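Local structure of 1,3,6,8-tetrahydroxynaphthalene synthase (Streptomyces coelicolor, 1U0M) at residues S113-M118 with A172-S177; E83-V88 with P120-W125. The protein catalyses the iterative condensation of five malonyl-CoA units into a pentaketide and its cyclisation to 1,3,6,8-tetrahydroxynaphthalene, a step in melanin biosynthesis. All blocks are in the same frame, centred on the assembly; numbering follows the deposited sequence.

Contact 1 of 2, residues S113-M118 with A172-S177; sequences SCTGFM and ACEFCS
S113 lies beside C173, their CA atoms 5.3 Å apart, and T115 beside C176, where the loop after strand 108-112 passes residues 172-177, the last part of strand 167-175 and the turn after it. The side chain of T115 fills the centre of the contact. Its OG1 sits between its own backbone N and carbonyl carbon (chi1 42°), which turns it to the strand. There T115 OG1 accepts from the backbone N of F175 at 3.0 Å and gives its own proton to E174 OE1 at 2.9 Å, nearly in line with the C-O bond. T115 CG2 rests on C176, 3.5 Å from its CA and 3.8 Å from its SG. E174 bends at chi2 (-75°), which carries its carboxylate back to the loop. E174 OE1 also accepts from the backbone N of C114 at 3.2 Å, on the syn side and 16° out of the carboxylate plane. Two donors thus grip this buried oxygen and hold the carboxylate against the loop, while OE2 is bonded to S314. Strands 108-112 and 167-175 are parallel neighbours in the sheet of the N-terminal half of the thiolase fold. This loop leads from that sheet to helix 122-129 and toward the dimer interface, where C114 packs on M119 of the second subunit. C114 is also about 7 Å, side chain to side chain, from C146, the probable active-site cysteine. S113 OG is bonded to Y80 of helix 73-99 and lies 3.0 Å from C173 O, at best a weak bond.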
# COMPACT_ATOMS: atom_id res chain seq x y z
N SER A 113 2.76 6.99 -2.61
CA SER A 113 3.04 8.18 -1.81
C SER A 113 3.30 7.79 -0.37
O SER A 113 2.58 6.97 0.19
CB SER A 113 1.86 9.14 -1.86
OG SER A 113 2.03 10.15 -0.88
N CYS A 114 4.33 8.37 0.22
CA CYS A 114 4.65 8.07 1.62
C CYS A 114 4.70 9.35 2.42
O CYS A 114 5.07 9.36 3.59
CB CYS A 114 6.00 7.35 1.71
SG CYS A 114 7.41 8.34 1.18
N THR A 115 4.30 10.45 1.79
CA THR A 115 4.35 11.76 2.43
C THR A 115 3.07 12.23 3.08
O THR A 115 2.99 13.35 3.57
CB THR A 115 4.81 12.78 1.42
OG1 THR A 115 4.16 12.52 0.17
CG2 THR A 115 6.32 12.69 1.24
N GLY A 116 2.07 11.37 3.10
CA GLY A 116 0.82 11.72 3.72
C GLY A 116 0.02 10.45 3.79
O GLY A 116 0.38 9.45 3.19
N PHE A 117 -1.09 10.49 4.50
CA PHE A 117 -1.90 9.30 4.59
C PHE A 117 -3.38 9.54 4.51
O PHE A 117 -3.94 10.35 5.24
CB PHE A 117 -1.57 8.55 5.87
CG PHE A 117 -2.26 7.24 5.97
CD1 PHE A 117 -3.51 7.15 6.58
CD2 PHE A 117 -1.69 6.10 5.40
CE1 PHE A 117 -4.18 5.94 6.61
CE2 PHE A 117 -2.36 4.88 5.44
CZ PHE A 117 -3.60 4.80 6.04
N MET A 118 -4.02 8.83 3.60
CA MET A 118 -5.45 8.94 3.46
C MET A 118 -6.08 7.61 3.06
O MET A 118 -5.50 6.81 2.30
CB MET A 118 -5.82 10.07 2.49
CG MET A 118 -5.01 10.18 1.20
SD MET A 118 -5.40 11.69 0.20
CE MET A 118 -7.17 11.41 -0.13
N ALA A 172 2.85 8.94 -9.01
CA ALA A 172 3.69 9.17 -7.85
C ALA A 172 3.41 10.59 -7.35
O ALA A 172 3.53 11.56 -8.09
CB ALA A 172 5.15 9.02 -8.24
N CYS A 173 3.02 10.71 -6.09
CA CYS A 173 2.72 12.02 -5.52
C CYS A 173 3.51 12.16 -4.22
O CYS A 173 3.24 11.46 -3.26
CB CYS A 173 1.22 12.14 -5.24
SG CYS A 173 0.69 13.78 -4.76
N GLU A 174 4.47 13.07 -4.20
CA GLU A 174 5.29 13.25 -3.02
C GLU A 174 5.47 14.70 -2.57
O GLU A 174 6.07 15.52 -3.27
CB GLU A 174 6.66 12.59 -3.26
CG GLU A 174 6.57 11.12 -3.67
CD GLU A 174 6.21 10.18 -2.51
OE1 GLU A 174 5.66 10.68 -1.50
OE2 GLU A 174 6.48 8.96 -2.60
N PHE A 175 4.95 15.00 -1.39
CA PHE A 175 5.04 16.34 -0.80
C PHE A 175 5.90 16.19 0.46
O PHE A 175 5.40 16.32 1.59
CB PHE A 175 3.64 16.83 -0.42
CG PHE A 175 2.69 16.96 -1.58
CD1 PHE A 175 1.33 16.70 -1.40
CD2 PHE A 175 3.13 17.38 -2.83
CE1 PHE A 175 0.42 16.85 -2.46
CE2 PHE A 175 2.23 17.54 -3.90
CZ PHE A 175 0.88 17.27 -3.71
N CYS A 176 7.20 15.95 0.26
CA CYS A 176 8.11 15.71 1.38
C CYS A 176 8.17 16.87 2.36
O CYS A 176 8.46 16.67 3.53
CB CYS A 176 9.52 15.36 0.88
SG CYS A 176 9.61 13.90 -0.22
N SER A 177 7.92 18.08 1.88
CA SER A 177 7.94 19.25 2.73
C SER A 177 6.91 19.14 3.84
O SER A 177 7.03 19.78 4.87
CB SER A 177 7.65 20.50 1.91
OG SER A 177 6.35 20.45 1.35

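Contact 2 of 2, residues E83-V88 with P120-W125; sequences EAKSRV and PSLTAW
The side chain of K85 lies along one face of the W125 indole, joining two helices, 73-99 and 122-129, that cover the same sheet of the thiolase fold. K85 is extended beyond CG, and its carbons pass in turn over the ring system. K85 CB lies 3.4 Å from W125 CH2 of the six-membered ring. Further out, K85 CE stands 3.3 Å from the centroid of the W125 five-membered ring, straight above it, in a CH-pi contact. The amino group follows as a cation-pi partner, with K85 NZ 4.1 Å from the centroid of that same W125 ring. With an alanine here in place of the indole of W125, the aliphatic chain of K85 would probably lose its flat support and its ammonium the cation-pi partner.

L122, one helical turn before W125, divides its two methyls. L122 CD2 touches K85 CG at 3.9 Å, while L122 CD1 reaches A84 CB at 4.0 Å. V88 and L122 meet tip to tip, with V88 CG2 3.9 Å from L122 CD1. Around this core, L122 packs on Y111 of strand 108-112, and V88 on V171 of strand 167-175. E81 makes a weak, long ion pair with K85. W125 also packs on E227 of the second subunit. W125 CG is anti to its backbone N (chi1 -178°), which swings the indole out to the K85 chain.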
# COMPACT_ATOMS: atom_id res chain seq x y z
N GLU A 83 -3.70 19.68 -1.93
CA GLU A 83 -2.68 19.90 -2.95
C GLU A 83 -2.60 18.79 -3.98
O GLU A 83 -2.22 19.02 -5.12
CB GLU A 83 -1.30 20.08 -2.30
CG GLU A 83 -1.12 21.34 -1.44
CD GLU A 83 -1.31 22.62 -2.23
OE1 GLU A 83 -1.00 22.64 -3.44
OE2 GLU A 83 -1.74 23.63 -1.63
N ALA A 84 -2.95 17.58 -3.57
CA ALA A 84 -2.91 16.44 -4.48
C ALA A 84 -4.13 16.46 -5.40
O ALA A 84 -4.06 16.06 -6.57
CB ALA A 84 -2.87 15.16 -3.69
N LYS A 85 -5.26 16.90 -4.88
CA LYS A 85 -6.46 16.94 -5.69
C LYS A 85 -6.36 18.02 -6.75
O LYS A 85 -6.77 17.80 -7.88
CB LYS A 85 -7.69 17.13 -4.82
CG LYS A 85 -8.11 15.84 -4.17
CD LYS A 85 -9.36 15.98 -3.32
CE LYS A 85 -9.84 14.63 -2.84
NZ LYS A 85 -10.71 14.77 -1.65
N SER A 86 -5.79 19.16 -6.40
CA SER A 86 -5.64 20.25 -7.36
C SER A 86 -4.43 20.13 -8.28
O SER A 86 -4.30 20.90 -9.23
CB SER A 86 -5.59 21.60 -6.64
OG SER A 86 -4.62 21.60 -5.60
N ARG A 87 -3.54 19.16 -8.04
CA ARG A 87 -2.36 19.03 -8.89
C ARG A 87 -2.23 17.72 -9.67
O ARG A 87 -1.81 17.71 -10.83
CB ARG A 87 -1.09 19.24 -8.07
CG ARG A 87 -0.96 20.60 -7.40
CD ARG A 87 0.33 20.65 -6.60
NE ARG A 87 0.44 21.85 -5.77
CZ ARG A 87 0.92 23.01 -6.20
NH1 ARG A 87 1.33 23.14 -7.45
NH2 ARG A 87 1.00 24.04 -5.35
N VAL A 88 -2.58 16.60 -9.05
CA VAL A 88 -2.43 15.30 -9.70
C VAL A 88 -3.09 15.17 -11.08
O VAL A 88 -2.44 14.76 -12.04
CB VAL A 88 -2.90 14.17 -8.76
CG1 VAL A 88 -2.75 12.82 -9.44
CG2 VAL A 88 -2.07 14.18 -7.48
N PRO A 120 -10.00 6.29 1.89
CA PRO A 120 -9.32 5.62 0.76
C PRO A 120 -8.19 6.49 0.21
O PRO A 120 -8.12 7.68 0.50
CB PRO A 120 -10.43 5.47 -0.30
CG PRO A 120 -11.70 5.81 0.41
CD PRO A 120 -11.30 6.81 1.46
N SER A 121 -7.33 5.91 -0.61
CA SER A 121 -6.25 6.69 -1.19
C SER A 121 -6.91 7.53 -2.28
O SER A 121 -8.13 7.43 -2.49
CB SER A 121 -5.19 5.79 -1.80
OG SER A 121 -5.72 5.06 -2.88
N LEU A 122 -6.12 8.34 -2.97
CA LEU A 122 -6.63 9.22 -4.02
C LEU A 122 -7.25 8.46 -5.20
O LEU A 122 -8.08 9.01 -5.92
CB LEU A 122 -5.52 10.13 -4.56
CG LEU A 122 -5.64 11.65 -4.40
CD1 LEU A 122 -4.90 12.30 -5.56
CD2 LEU A 122 -7.09 12.11 -4.41
N THR A 123 -6.84 7.21 -5.41
CA THR A 123 -7.37 6.42 -6.52
C THR A 123 -8.89 6.48 -6.67
O THR A 123 -9.40 6.66 -7.77
CB THR A 123 -6.97 4.95 -6.40
OG1 THR A 123 -7.42 4.45 -5.13
CG2 THR A 123 -5.46 4.78 -6.55
N ALA A 124 -9.60 6.31 -5.56
CA ALA A 124 -11.06 6.35 -5.59
C ALA A 124 -11.57 7.68 -6.13
O ALA A 124 -12.43 7.71 -7.01
CB ALA A 124 -11.60 6.12 -4.20
N TRP A 125 -11.04 8.77 -5.59
CA TRP A 125 -11.44 10.12 -6.01
C TRP A 125 -11.03 10.37 -7.46
O TRP A 125 -11.69 11.10 -8.18
CB TRP A 125 -10.80 11.16 -5.09
CG TRP A 125 -11.17 12.58 -5.38
CD1 TRP A 125 -12.29 13.25 -4.95
CD2 TRP A 125 -10.41 13.53 -6.14
NE1 TRP A 125 -12.26 14.56 -5.39
CE2 TRP A 125 -11.11 14.75 -6.13
CE3 TRP A 125 -9.19 13.46 -6.84
CZ2 TRP A 125 -10.64 15.89 -6.78
CZ3 TRP A 125 -8.72 14.59 -7.49
CH2 TRP A 125 -9.45 15.79 -7.45

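Contact 1 is the deeper and more polar of the two. Nearly all its touching residues are buried, and hydrogen bonds tie a loop to a strand close to the probable active-site cysteine. Contact 2 lies further out and away from that site. It has no hydrogen bond across its segments and relies on apolar side chains and a lysine over an indole, with K85 and W125 partly exposed. The segments alternate along the chain, and the two contacts touch directly. F175 CE1 packs 3.6 Å from A84 N, and C173 SG lies 3.9 Å from V88 CG2. Strand 167-175 thus meets the loop of contact 1 and helix 73-99 of contact 2. Both contacts reach the second subunit.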